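Long-range contacts in putative Lipoprotein (Shewanella oneidensis, PDB 3U24), which is a putative lipoprotein of unknown function that binds zinc and calcium ions and belongs to the DUF885 family, grouped with the MA-clan metallopeptidases: residues Asn89-Asp93 against Ser424-Lys429; Val145-Glu150 against Leu205-Phe210; Arg273-Met278 against Tyr466-Leu470. All coordinates share one frame; numbering follows the deposited sequence. Where two conformers were deposited one is given.

Contact 1: residues Asn89-Asp93 against Ser424-Lys429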
ATOM      1  N   ASN A  89      16.895  10.896  13.813  1.00 27.73           N
ATOM      2  CA  ASN A  89      15.906  11.321  12.815  1.00 29.21           C
ATOM      3  C   ASN A  89      16.479  11.841  11.503  1.00 26.76           C
ATOM      4  O   ASN A  89      15.906  11.609  10.408  1.00 24.56           O
ATOM      5  CB  ASN A  89      14.977  12.427  13.362  1.00 32.61           C
ATOM      6  CG  ASN A  89      13.616  11.893  13.733  1.00 37.84           C
ATOM      7  OD1 ASN A  89      13.474  10.731  14.164  1.00 39.00           O
ATOM      8  ND2 ASN A  89      12.588  12.727  13.540  1.00 44.90           N
ATOM      9  N   GLU A  90      17.545  12.618  11.623  1.00 24.93           N
ATOM     10  CA  GLU A  90      18.198  13.149  10.450  1.00 24.61           C
ATOM     11  C   GLU A  90      18.834  12.022   9.632  1.00 23.97           C
ATOM     12  O   GLU A  90      18.810  12.061   8.391  1.00 22.62           O
ATOM     13  CB  GLU A  90      19.233  14.185  10.839  1.00 25.52           C
ATOM     14  CG  GLU A  90      18.636  15.492  11.334  1.00 25.93           C
ATOM     15  CD  GLU A  90      19.673  16.411  11.925  1.00 27.37           C
ATOM     16  OE1 GLU A  90      20.788  15.894  12.224  1.00 28.49           O
ATOM     17  OE2 GLU A  90      19.389  17.643  12.101  1.00 27.86           O
ATOM     18  N   THR A  91      19.361  10.997  10.305  1.00 24.21           N
ATOM     19  CA  THR A  91      20.009   9.925   9.560  1.00 24.47           C
ATOM     20  C   THR A  91      18.956   9.091   8.826  1.00 22.90           C
ATOM     21  O   THR A  91      19.154   8.665   7.700  1.00 21.74           O
ATOM     22  CB  THR A  91      20.990   9.083  10.428  1.00 25.79           C
ATOM     23  OG1 THR A  91      21.775   8.264   9.547  1.00 27.17           O
ATOM     24  CG2 THR A  91      20.289   8.188  11.386  1.00 25.60           C
ATOM     25  N   ILE A  92      17.802   8.926   9.440  1.00 23.09           N
ATOM     26  CA  ILE A  92      16.652   8.296   8.741  1.00 22.67           C
ATOM     27  C   ILE A  92      16.247   9.100   7.506  1.00 22.25           C
ATOM     28  O   ILE A  92      16.183   8.547   6.403  1.00 21.44           O
ATOM     29  CB  ILE A  92      15.466   8.054   9.680  1.00 22.40           C
ATOM     30  CG1 ILE A  92      15.861   6.960  10.704  1.00 22.72           C
ATOM     31  CG2 ILE A  92      14.228   7.651   8.868  1.00 21.63           C
ATOM     32  CD1 ILE A  92      15.014   6.965  11.963  1.00 23.22           C
ATOM     33  N   ASP A  93      16.058  10.405   7.670  1.00 22.38           N
ATOM     34  CA  ASP A  93      15.770  11.267   6.527  1.00 22.60           C
ATOM     35  C   ASP A  93      16.864  11.209   5.440  1.00 22.15           C
ATOM     36  O   ASP A  93      16.551  11.170   4.235  1.00 20.68           O
ATOM     37  CB  ASP A  93      15.519  12.711   6.971  1.00 23.99           C
ATOM     38  CG  ASP A  93      14.241  12.850   7.826  1.00 25.56           C
ATOM     39  OD1 ASP A  93      13.516  11.844   7.963  1.00 27.12           O
ATOM     40  OD2 ASP A  93      13.972  13.945   8.364  1.00 26.81           O
ATOM     41  N   SER A 424       7.731  11.712  17.155  1.00 45.36           N
ATOM     42  CA  SER A 424       8.896  12.394  16.531  1.00 45.10           C
ATOM     43  C   SER A 424       8.840  12.542  15.000  1.00 39.85           C
ATOM     44  O   SER A 424       9.652  12.000  14.279  1.00 34.37           O
ATOM     45  CB  SER A 424      10.186  11.672  16.947  1.00 49.42           C
ATOM     46  OG  SER A 424      10.474  11.947  18.318  1.00 56.18           O
ATOM     47  N   PRO A 425       7.891  13.323  14.499  1.00 37.48           N
ATOM     48  CA  PRO A 425       7.659  13.292  13.052  1.00 34.97           C
ATOM     49  C   PRO A 425       8.685  14.062  12.196  1.00 32.75           C
ATOM     50  O   PRO A 425       9.410  14.907  12.673  1.00 32.32           O
ATOM     51  CB  PRO A 425       6.283  13.969  12.930  1.00 36.28           C
ATOM     52  CG  PRO A 425       6.303  14.982  14.041  1.00 37.28           C
ATOM     53  CD  PRO A 425       7.114  14.383  15.169  1.00 36.55           C
ATOM     54  N   SER A 426       8.758  13.740  10.925  1.00 30.66           N
ATOM     55  CA  SER A 426       9.460  14.582   9.984  1.00 29.68           C
ATOM     56  C   SER A 426       8.714  14.574   8.677  1.00 28.37           C
ATOM     57  O   SER A 426       8.053  13.585   8.331  1.00 28.32           O
ATOM     58  CB  SER A 426      10.895  14.110   9.766  1.00 28.63           C
ATOM     59  OG  SER A 426      10.934  13.066   8.831  1.00 28.40           O
ATOM     60  N   LEU A 427       8.826  15.675   7.947  1.00 28.47           N
ATOM     61  CA  LEU A 427       8.191  15.783   6.643  1.00 28.55           C
ATOM     62  C   LEU A 427       8.662  14.660   5.724  1.00 26.55           C
ATOM     63  O   LEU A 427       7.860  13.985   5.134  1.00 26.86           O
ATOM     64  CB  LEU A 427       8.449  17.174   6.040  1.00 30.79           C
ATOM     65  CG  LEU A 427       7.539  17.651   4.882  1.00 32.67           C
ATOM     66  CD1 LEU A 427       6.050  17.403   5.134  1.00 31.82           C
ATOM     67  CD2 LEU A 427       7.777  19.141   4.604  1.00 32.65           C
ATOM     68  N   VAL A 428       9.969  14.406   5.659  1.00 25.94           N
ATOM     69  CA  VAL A 428      10.504  13.316   4.845  1.00 24.38           C
ATOM     70  C   VAL A 428       9.917  11.927   5.160  1.00 24.36           C
ATOM     71  O   VAL A 428       9.556  11.205   4.248  1.00 24.10           O
ATOM     72  CB  VAL A 428      12.043  13.306   4.885  1.00 23.72           C
ATOM     73  CG1 VAL A 428      12.611  12.075   4.185  1.00 22.03           C
ATOM     74  CG2 VAL A 428      12.559  14.589   4.234  1.00 23.29           C
ATOM     75  N   LYS A 429       9.816  11.563   6.434  0.50 24.31           N
ATOM     76  CA  LYS A 429       9.219  10.287   6.806  0.50 24.09           C
ATOM     77  C   LYS A 429       7.754  10.247   6.481  0.50 24.50           C
ATOM     78  O   LYS A 429       7.251   9.199   6.104  0.50 25.33           O
ATOM     79  CB  LYS A 429       9.372   9.974   8.294  0.50 23.75           C
ATOM     80  CG  LYS A 429      10.800   9.801   8.761  0.50 23.26           C
ATOM     81  CD  LYS A 429      10.856   9.120  10.129  0.50 22.70           C
ATOM     82  CE  LYS A 429      10.258   9.976  11.229  0.50 22.14           C
ATOM     83  NZ  LYS A 429      10.989   9.712  12.489  0.50 22.04           N
TER
HETATM   84  O   HOH W   1      11.992  16.216   6.984  1.00 35.43           O
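N89 and D93, one turn apart on helix 88-111, present their polar ends to the lead-in and first turn of helix 427-432. The amide ND2 of N89 donates to S424 O at 3.1 Å, with a nearly straight N-H...O angle of 174°. The oxygen lies practically in the amide plane of N89, whereas ND2 stands above the carbonyl plane of S424. On the other face of that carbonyl plane comes K429 NZ, in the conformer described here, one of two deposited, at 3.2 Å from S424 O. The same ammonium makes a weak bond to N89 OD1 and a further hydrogen bond to Y558 O in a neighbouring loop.

At D93, one turn along from N89, S426 OG donates to OD1 of D93 at 3.0 Å, on the syn side of the carboxylate. S426 is the N-cap residue: its OG also accepts from K429 N at 3.0 Å, so the hydroxyl passes the link from the capped backbone N-H on to D93. Its chi1 of 82° sets OG between the backbone N and the carbonyl carbon, from where it meets both partners. A water bridges more loosely, taking the N-H of V428 at 3.0 Å and donating weakly to D93 OD2.

Around the polar groups, V428 CB packs 3.7 Å from D93 CG, and I92 CG2 lies on the aliphatic chain of K429. V428 and K429 also rest on L96 of helix 88-111, and I92 on Y558, A561 and L569.

D93 OD1 and K429 NZ are 5.6 Å apart and form no salt bridge. Instead, the carboxylate faces the first turn of helix 427-432, which would probably stabilise its negative charge, while the ammonium in this conformer relies mainly on two backbone carbonyls, a less certain grip.

Contact 2: residues Val145-Glu150 against Leu205-Phe210. With EDO (1,2-ethanediol), chain Y; EDO (1,2-ethanediol), chain P.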
ATOM      1  N   VAL A 145      -7.738  24.153 -13.135  1.00 20.40           N
ATOM      2  CA  VAL A 145      -8.143  23.215 -14.171  1.00 20.01           C
ATOM      3  C   VAL A 145      -8.083  23.891 -15.572  1.00 20.20           C
ATOM      4  O   VAL A 145      -7.605  23.296 -16.554  1.00 19.02           O
ATOM      5  CB  VAL A 145      -9.580  22.731 -13.901  1.00 20.27           C
ATOM      6  CG1 VAL A 145     -10.124  21.962 -15.099  1.00 19.81           C
ATOM      7  CG2 VAL A 145      -9.591  21.886 -12.639  1.00 19.91           C
ATOM      8  N   LEU A 146      -8.566  25.140 -15.640  1.00 20.20           N
ATOM      9  CA  LEU A 146      -8.499  25.889 -16.889  1.00 20.92           C
ATOM     10  C   LEU A 146      -7.054  25.859 -17.445  1.00 20.60           C
ATOM     11  O   LEU A 146      -6.865  25.473 -18.585  1.00 20.12           O
ATOM     12  CB  LEU A 146      -9.038  27.332 -16.729  1.00 21.38           C
ATOM     13  CG  LEU A 146      -9.058  28.300 -17.916  1.00 21.87           C
ATOM     14  CD1 LEU A 146      -9.881  27.717 -19.060  1.00 22.50           C
ATOM     15  CD2 LEU A 146      -9.631  29.634 -17.459  1.00 22.30           C
ATOM     16  N   ALA A 147      -6.057  26.170 -16.602  1.00 20.20           N
ATOM     17  CA  ALA A 147      -4.656  26.229 -17.013  1.00 20.09           C
ATOM     18  C   ALA A 147      -4.101  24.834 -17.274  1.00 19.72           C
ATOM     19  O   ALA A 147      -3.340  24.611 -18.234  1.00 20.09           O
ATOM     20  CB  ALA A 147      -3.782  26.999 -15.967  1.00 19.43           C
ATOM     21  N   ARG A 148      -4.483  23.876 -16.441  1.00 19.58           N
ATOM     22  CA  ARG A 148      -3.936  22.522 -16.557  1.00 19.40           C
ATOM     23  C   ARG A 148      -4.372  21.793 -17.842  1.00 20.07           C
ATOM     24  O   ARG A 148      -3.698  20.872 -18.307  1.00 19.40           O
ATOM     25  CB  ARG A 148      -4.292  21.719 -15.292  1.00 19.01           C
ATOM     26  CG  ARG A 148      -3.551  20.398 -15.083  1.00 18.35           C
ATOM     27  CD  ARG A 148      -4.094  19.616 -13.876  1.00 17.93           C
ATOM     28  NE  ARG A 148      -3.281  18.439 -13.607  1.00 17.55           N
ATOM     29  CZ  ARG A 148      -2.174  18.465 -12.861  1.00 17.77           C
ATOM     30  NH1 ARG A 148      -1.777  19.604 -12.252  1.00 17.66           N
ATOM     31  NH2 ARG A 148      -1.465  17.350 -12.702  1.00 17.56           N
HETATM   32  N   MSE A 149      -5.528  22.175 -18.386  1.00 21.09           N
HETATM   33  CA  MSE A 149      -6.003  21.605 -19.651  1.00 22.39           C
HETATM   34  C   MSE A 149      -5.161  21.979 -20.903  1.00 23.34           C
HETATM   35  O   MSE A 149      -5.169  21.213 -21.892  1.00 22.63           O
HETATM   36  CB  MSE A 149      -7.487  21.954 -19.897  1.00 22.52           C
HETATM   37  CG  MSE A 149      -8.449  21.207 -18.986  1.00 22.32           C
HETATM   38 SE   MSE A 149     -10.319  21.481 -19.532  0.90 22.85          SE
HETATM   39  CE  MSE A 149     -10.371  23.432 -19.310  1.00 22.78           C
ATOM     40  N   GLU A 150      -4.441  23.109 -20.833  1.00 25.97           N
ATOM     41  CA  GLU A 150      -3.686  23.663 -21.974  1.00 28.40           C
ATOM     42  C   GLU A 150      -2.919  22.591 -22.685  1.00 26.33           C
ATOM     43  O   GLU A 150      -3.093  22.413 -23.885  1.00 26.45           O
ATOM     44  CB  GLU A 150      -2.658  24.722 -21.553  1.00 34.00           C
ATOM     45  CG  GLU A 150      -3.145  26.177 -21.548  1.00 42.23           C
ATOM     46  CD  GLU A 150      -2.166  27.170 -20.870  1.00 47.85           C
ATOM     47  OE1 GLU A 150      -2.055  27.159 -19.590  1.00 47.54           O
ATOM     48  OE2 GLU A 150      -1.538  27.972 -21.628  1.00 55.09           O
ATOM     49  N   LEU A 205     -13.251  30.241 -22.690  1.00 25.92           N
ATOM     50  CA  LEU A 205     -11.946  29.624 -22.834  1.00 25.71           C
ATOM     51  C   LEU A 205     -11.980  28.177 -22.304  1.00 25.62           C
ATOM     52  O   LEU A 205     -11.353  27.241 -22.877  1.00 25.01           O
ATOM     53  CB  LEU A 205     -10.923  30.406 -22.060  1.00 25.90           C
ATOM     54  CG  LEU A 205      -9.468  29.899 -22.145  1.00 26.09           C
ATOM     55  CD1 LEU A 205      -8.994  29.786 -23.607  1.00 25.78           C
ATOM     56  CD2 LEU A 205      -8.529  30.756 -21.266  1.00 25.59           C
ATOM     57  N   PHE A 206     -12.694  28.002 -21.196  1.00 25.30           N
ATOM     58  CA  PHE A 206     -12.806  26.697 -20.574  1.00 25.87           C
ATOM     59  C   PHE A 206     -13.437  25.729 -21.569  1.00 26.80           C
ATOM     60  O   PHE A 206     -12.976  24.609 -21.732  1.00 26.31           O
ATOM     61  CB  PHE A 206     -13.640  26.767 -19.289  1.00 25.89           C
ATOM     62  CG  PHE A 206     -13.492  25.550 -18.420  1.00 25.64           C
ATOM     63  CD1 PHE A 206     -14.071  24.351 -18.777  1.00 25.19           C
ATOM     64  CD2 PHE A 206     -12.750  25.603 -17.256  1.00 25.26           C
ATOM     65  CE1 PHE A 206     -13.912  23.215 -17.998  1.00 24.82           C
ATOM     66  CE2 PHE A 206     -12.577  24.455 -16.484  1.00 25.38           C
ATOM     67  CZ  PHE A 206     -13.183  23.264 -16.852  1.00 24.57           C
ATOM     68  N   LYS A 207     -14.491  26.172 -22.239  1.00 28.78           N
ATOM     69  CA  LYS A 207     -15.208  25.304 -23.167  1.00 31.92           C
ATOM     70  C   LYS A 207     -14.307  24.918 -24.371  1.00 31.03           C
ATOM     71  O   LYS A 207     -14.207  23.744 -24.756  1.00 28.76           O
ATOM     72  CB  LYS A 207     -16.507  25.979 -23.637  1.00 34.42           C
ATOM     73  CG  LYS A 207     -17.401  25.120 -24.517  1.00 37.89           C
ATOM     74  CD  LYS A 207     -17.718  23.711 -23.920  1.00 39.98           C
ATOM     75  CE  LYS A 207     -18.657  22.844 -24.794  1.00 41.75           C
ATOM     76  NZ  LYS A 207     -18.567  21.373 -24.462  1.00 42.20           N
ATOM     77  N   THR A 208     -13.662  25.930 -24.943  1.00 30.56           N
ATOM     78  CA  THR A 208     -12.712  25.718 -26.017  1.00 29.89           C
ATOM     79  C   THR A 208     -11.658  24.687 -25.546  1.00 28.98           C
ATOM     80  O   THR A 208     -11.435  23.678 -26.203  1.00 29.86           O
ATOM     81  CB  THR A 208     -12.057  27.065 -26.426  1.00 30.30           C
ATOM     82  OG1 THR A 208     -13.082  27.990 -26.871  1.00 31.82           O
ATOM     83  CG2 THR A 208     -10.963  26.870 -27.527  1.00 29.43           C
ATOM     84  N   ARG A 209     -11.022  24.908 -24.402  1.00 28.04           N
ATOM     85  CA  ARG A 209      -9.990  23.962 -23.974  1.00 27.53           C
ATOM     86  C   ARG A 209     -10.543  22.582 -23.674  1.00 26.49           C
ATOM     87  O   ARG A 209      -9.857  21.597 -23.917  1.00 25.91           O
ATOM     88  CB  ARG A 209      -9.231  24.477 -22.771  1.00 27.10           C
ATOM     89  CG  ARG A 209      -8.254  25.543 -23.141  1.00 27.71           C
ATOM     90  CD  ARG A 209      -7.277  25.818 -22.011  1.00 27.68           C
ATOM     91  NE  ARG A 209      -6.449  26.921 -22.423  1.00 28.00           N
ATOM     92  CZ  ARG A 209      -5.899  27.808 -21.615  1.00 29.29           C
ATOM     93  NH1 ARG A 209      -6.048  27.738 -20.281  1.00 29.32           N
ATOM     94  NH2 ARG A 209      -5.177  28.797 -22.148  1.00 29.56           N
ATOM     95  N   PHE A 210     -11.779  22.513 -23.193  1.00 27.02           N
ATOM     96  CA  PHE A 210     -12.391  21.232 -22.793  1.00 27.76           C
ATOM     97  C   PHE A 210     -12.695  20.388 -24.027  1.00 29.21           C
ATOM     98  O   PHE A 210     -12.572  19.156 -24.004  1.00 28.84           O
ATOM     99  CB  PHE A 210     -13.641  21.508 -21.998  1.00 27.97           C
ATOM    100  CG  PHE A 210     -14.424  20.287 -21.577  1.00 28.28           C
ATOM    101  CD1 PHE A 210     -15.298  19.677 -22.432  1.00 28.63           C
ATOM    102  CD2 PHE A 210     -14.364  19.826 -20.264  1.00 28.39           C
ATOM    103  CE1 PHE A 210     -16.051  18.573 -22.022  1.00 29.12           C
ATOM    104  CE2 PHE A 210     -15.128  18.739 -19.846  1.00 28.24           C
ATOM    105  CZ  PHE A 210     -15.968  18.107 -20.738  1.00 28.49           C
TER
HETATM  106  C1  EDO Y 610      -0.553  23.398 -26.142  1.00 40.65           C
HETATM  107  O1  EDO Y 610      -1.940  23.473 -25.757  1.00 33.38           O
HETATM  108  C2  EDO Y 610      -0.001  21.981 -26.419  1.00 42.31           C
HETATM  109  O2  EDO Y 610      -0.908  20.892 -26.115  1.00 42.77           O
HETATM  110  C1  EDO P 600      -1.372  12.835 -13.024  1.00 37.05           C
HETATM  111  O1  EDO P 600      -2.686  12.515 -13.514  1.00 32.15           O
HETATM  112  C2  EDO P 600      -0.460  13.456 -14.100  1.00 36.58           C
HETATM  113  O2  EDO P 600      -0.881  14.798 -14.344  1.00 32.92           O
HETATM  114  O   HOH W   2      -6.934  21.463 -24.061  1.00 28.48           O
HETATM  115  O   HOH W   3      -2.367  30.461 -21.216  1.00 52.76           O
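A bend at chi3 (-61°) brings the methyl of selenomethionine M149 over the ring of F206, whose CG is anti to its own backbone N (chi1 -165°), a torsion that swings the ring toward helix 138-148. The result is a CH-pi contact: M149 CE stands 3.5 Å from the F206 ring centroid, almost exactly on the ring normal. SE is over the same ring but further out, a Met-aromatic contact, and also packs against F210. V145 CG1 reaches CZ of F206 at 3.8 Å, and L146 pushes CD1 between L205 and the backbone of F206, 3.4 Å from F206 CA.

R209, extended from CG to NE, runs across to the backbone of L146. Its NH1 donates to L146 O at 2.9 Å; the oxygen lies near the guanidinium plane, but NH1 itself stands well above the carbonyl plane of L146. E150 CG lies 3.2 Å from R209 CZ, over the centre of one guanidinium face, and L205 CD2 is over the opposite face. The carboxylate of E150 is stacked with its plane 11° from that of the guanidinium. The salt bridge from E150 OE2 to R209 NH2 is long, 3.8 Å; with OE2 well out of the guanidinium plane, no N-H points at it and only charge acts. A water bonded to E150 OE2 and weakly to R209 NH2 bridges the two charges; another joins M149 O to R209 O.

The contact joins helix 138-148 and the residues after it to the early part of the long helix 200-234. F127 of helix 124-131 packs on V145 and M149, L189 and V193 of helix 187-195 touch F206, and F185 in a loop touches both M149 and F210.

Contact 3: residues Arg273-Met278 against Tyr466-Leu470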
ATOM      1  N   ARG A 273       5.671 -24.885   7.809  0.70 30.25           N
ATOM      2  CA  ARG A 273       5.530 -24.875   9.268  0.70 31.21           C
ATOM      3  C   ARG A 273       4.068 -24.558   9.656  0.70 30.33           C
ATOM      4  O   ARG A 273       3.461 -25.267  10.467  0.70 30.47           O
ATOM      5  CB  ARG A 273       6.507 -23.851   9.923  0.70 33.00           C
ATOM      6  CG  ARG A 273       6.240 -23.544  11.419  0.70 35.47           C
ATOM      7  CD  ARG A 273       7.038 -22.373  12.060  0.70 37.44           C
ATOM      8  NE  ARG A 273       6.647 -21.030  11.570  0.70 37.02           N
ATOM      9  CZ  ARG A 273       5.564 -20.342  11.937  0.70 36.87           C
ATOM     10  NH1 ARG A 273       5.349 -19.152  11.368  0.70 34.48           N
ATOM     11  NH2 ARG A 273       4.711 -20.833  12.850  0.70 36.95           N
ATOM     12  N   VAL A 274       3.507 -23.515   9.042  1.00 28.77           N
ATOM     13  CA  VAL A 274       2.148 -23.053   9.352  1.00 28.26           C
ATOM     14  C   VAL A 274       1.110 -24.144   9.022  1.00 27.95           C
ATOM     15  O   VAL A 274       0.331 -24.514   9.886  1.00 27.28           O
ATOM     16  CB  VAL A 274       1.808 -21.691   8.670  1.00 27.82           C
ATOM     17  CG1 VAL A 274       0.304 -21.431   8.716  1.00 27.58           C
ATOM     18  CG2 VAL A 274       2.589 -20.526   9.319  1.00 27.49           C
ATOM     19  N   GLN A 275       1.165 -24.701   7.811  1.00 27.95           N
ATOM     20  CA  GLN A 275       0.277 -25.800   7.403  1.00 29.58           C
ATOM     21  C   GLN A 275       0.358 -27.024   8.337  1.00 30.22           C
ATOM     22  O   GLN A 275      -0.661 -27.614   8.665  1.00 30.16           O
ATOM     23  CB  GLN A 275       0.537 -26.229   5.948  1.00 30.49           C
ATOM     24  CG  GLN A 275       0.112 -25.197   4.895  1.00 31.00           C
ATOM     25  CD  GLN A 275       0.509 -25.571   3.470  1.00 31.48           C
ATOM     26  OE1 GLN A 275       1.388 -26.385   3.259  1.00 34.55           O
ATOM     27  NE2 GLN A 275      -0.131 -24.967   2.497  1.00 31.86           N
ATOM     28  N   GLY A 276       1.561 -27.363   8.788  1.00 31.70           N
ATOM     29  CA  GLY A 276       1.770 -28.453   9.742  1.00 32.35           C
ATOM     30  C   GLY A 276       1.071 -28.172  11.057  1.00 34.09           C
ATOM     31  O   GLY A 276       0.426 -29.067  11.599  1.00 33.98           O
ATOM     32  N   GLU A 277       1.188 -26.940  11.576  1.00 34.38           N
ATOM     33  CA  GLU A 277       0.472 -26.587  12.800  1.00 35.20           C
ATOM     34  C   GLU A 277      -1.047 -26.624  12.610  1.00 34.85           C
ATOM     35  O   GLU A 277      -1.774 -27.128  13.480  1.00 35.46           O
ATOM     36  CB  GLU A 277       0.891 -25.225  13.321  1.00 36.67           C
ATOM     37  CG  GLU A 277       2.348 -25.232  13.779  1.00 40.70           C
ATOM     38  CD  GLU A 277       2.627 -26.299  14.820  1.00 42.25           C
ATOM     39  OE1 GLU A 277       2.014 -26.217  15.899  1.00 45.33           O
ATOM     40  OE2 GLU A 277       3.417 -27.239  14.537  1.00 47.41           O
HETATM   41  N   MSE A 278      -1.518 -26.112  11.480  1.00 30.38           N
HETATM   42  CA  MSE A 278      -2.933 -26.201  11.153  1.00 30.45           C
HETATM   43  C   MSE A 278      -3.449 -27.651  11.086  1.00 31.76           C
HETATM   44  O   MSE A 278      -4.585 -27.907  11.508  1.00 31.96           O
HETATM   45  CB  MSE A 278      -3.234 -25.505   9.832  1.00 29.65           C
HETATM   46  CG  MSE A 278      -3.073 -24.011   9.892  1.00 29.02           C
HETATM   47 SE   MSE A 278      -3.196 -23.235   8.119  1.00 29.34          SE
HETATM   48  CE  MSE A 278      -5.161 -22.938   8.121  1.00 27.31           C
ATOM     49  N   TYR A 466      -3.718 -18.718  11.572  1.00 25.37           N
ATOM     50  CA  TYR A 466      -2.839 -19.333  10.611  1.00 25.43           C
ATOM     51  C   TYR A 466      -3.329 -19.187   9.161  1.00 25.82           C
ATOM     52  O   TYR A 466      -2.505 -18.945   8.267  1.00 24.84           O
ATOM     53  CB  TYR A 466      -2.611 -20.783  10.950  1.00 26.08           C
ATOM     54  CG  TYR A 466      -1.674 -21.035  12.119  1.00 26.66           C
ATOM     55  CD1 TYR A 466      -0.464 -20.387  12.219  1.00 26.60           C
ATOM     56  CD2 TYR A 466      -1.984 -22.002  13.082  1.00 27.54           C
ATOM     57  CE1 TYR A 466       0.420 -20.671  13.252  1.00 27.20           C
ATOM     58  CE2 TYR A 466      -1.143 -22.255  14.145  1.00 27.71           C
ATOM     59  CZ  TYR A 466       0.071 -21.610  14.211  1.00 27.38           C
ATOM     60  OH  TYR A 466       0.914 -21.870  15.249  1.00 27.12           O
ATOM     61  N   LYS A 467      -4.639 -19.266   8.912  1.00 26.48           N
ATOM     62  CA  LYS A 467      -5.118 -19.106   7.536  1.00 27.97           C
ATOM     63  C   LYS A 467      -4.802 -17.686   7.069  1.00 28.20           C
ATOM     64  O   LYS A 467      -4.355 -17.464   5.920  1.00 25.96           O
ATOM     65  CB  LYS A 467      -6.628 -19.396   7.372  1.00 29.73           C
ATOM     66  CG  LYS A 467      -7.211 -18.917   6.043  1.00 32.20           C
ATOM     67  CD  LYS A 467      -8.731 -18.960   6.011  1.00 37.67           C
ATOM     68  CE  LYS A 467      -9.324 -18.460   4.680  1.00 40.40           C
ATOM     69  NZ  LYS A 467      -9.637 -16.977   4.705  1.00 44.65           N
ATOM     70  N   TRP A 468      -5.043 -16.743   7.975  1.00 27.69           N
ATOM     71  CA  TRP A 468      -4.720 -15.342   7.755  1.00 28.60           C
ATOM     72  C   TRP A 468      -3.246 -15.117   7.508  1.00 26.69           C
ATOM     73  O   TRP A 468      -2.869 -14.440   6.574  1.00 26.07           O
ATOM     74  CB  TRP A 468      -5.200 -14.589   8.980  1.00 31.39           C
ATOM     75  CG  TRP A 468      -5.310 -13.100   8.908  1.00 34.27           C
ATOM     76  CD1 TRP A 468      -4.473 -12.163   9.518  1.00 36.75           C
ATOM     77  CD2 TRP A 468      -6.382 -12.311   8.297  1.00 35.58           C
ATOM     78  NE1 TRP A 468      -4.936 -10.879   9.299  1.00 37.74           N
ATOM     79  CE2 TRP A 468      -6.066 -10.901   8.576  1.00 36.55           C
ATOM     80  CE3 TRP A 468      -7.514 -12.616   7.549  1.00 37.33           C
ATOM     81  CZ2 TRP A 468      -6.859  -9.868   8.123  1.00 38.49           C
ATOM     82  CZ3 TRP A 468      -8.305 -11.560   7.095  1.00 38.27           C
ATOM     83  CH2 TRP A 468      -7.986 -10.218   7.384  1.00 38.11           C
ATOM     84  N   ASN A 469      -2.389 -15.725   8.304  1.00 25.91           N
ATOM     85  CA  ASN A 469      -0.954 -15.627   8.073  1.00 25.65           C
ATOM     86  C   ASN A 469      -0.554 -16.184   6.714  1.00 24.82           C
ATOM     87  O   ASN A 469       0.340 -15.628   6.047  1.00 23.09           O
ATOM     88  CB  ASN A 469      -0.202 -16.383   9.180  1.00 27.61           C
ATOM     89  CG  ASN A 469       1.235 -15.906   9.386  1.00 28.21           C
ATOM     90  OD1 ASN A 469       2.106 -16.725   9.576  1.00 30.57           O
ATOM     91  ND2 ASN A 469       1.472 -14.591   9.394  1.00 29.38           N
ATOM     92  N   LEU A 470      -1.186 -17.282   6.290  1.00 24.60           N
ATOM     93  CA  LEU A 470      -0.887 -17.838   4.964  1.00 25.06           C
ATOM     94  C   LEU A 470      -1.098 -16.836   3.808  1.00 25.61           C
ATOM     95  O   LEU A 470      -0.368 -16.868   2.818  1.00 24.14           O
ATOM     96  CB  LEU A 470      -1.670 -19.130   4.694  1.00 25.84           C
ATOM     97  CG  LEU A 470      -1.134 -20.378   5.404  1.00 26.33           C
ATOM     98  CD1 LEU A 470      -2.110 -21.532   5.236  1.00 27.66           C
ATOM     99  CD2 LEU A 470       0.255 -20.749   4.873  1.00 25.57           C
TER
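Y466 is the knob of a knobs-into-holes contact in a nearly antiparallel helix pair: its side chain fits among R273, V274, E277 and M278. Over these short segments the axes of helices 260-289 and 459-485 approach to 10.0 Å, at 159° between their N-to-C directions. With CG anti to the carbonyl carbon (chi1 -75°), the ring leans out over the facing helix. Y466 CB lies 3.4 Å from CG of selenomethionine M278, and further out Y466 CE2 meets E277 CB at 3.7 Å. The E277 carboxylate itself turns away to a salt bridge with K280.

V274 CG1 touches both Y466 and L470: it is 3.7 Å from Y466 CB and 3.8 Å from L470 CG. No hydrogen bond crosses between the segments, and the contact is made mostly by apolar surfaces. R447 of helix 435-451 packs against Y466 and N469, while F501 in a loop touches both M278 and L470. The side chains of M278 and L470 meet tip to tip, with SE of M278 3.5 Å from CD1 of L470.

Overall arrangement
Contacts 2 and 3 pair helices, contact 1 joins a helix to a loop and the helix start after it, and no helix is used twice. Contact 3 is the buried one, a mostly apolar pairing of two long helices; contacts 1 and 2 are partly buried and carry polar groups with bound water. In contact 1 these bonds gather at a helix start; in contact 2 an arginine bonds a backbone carbonyl beside a selenomethionine-aromatic contact. Contacts 2 and 3 lie on opposite sides of the chain's centre, their own centres about 56 Å apart, and contact 1 is the nearest of the three to that centre. Contact 1 alternates with contact 3 along the sequence, whereas contact 2 closes before contact 3 begins.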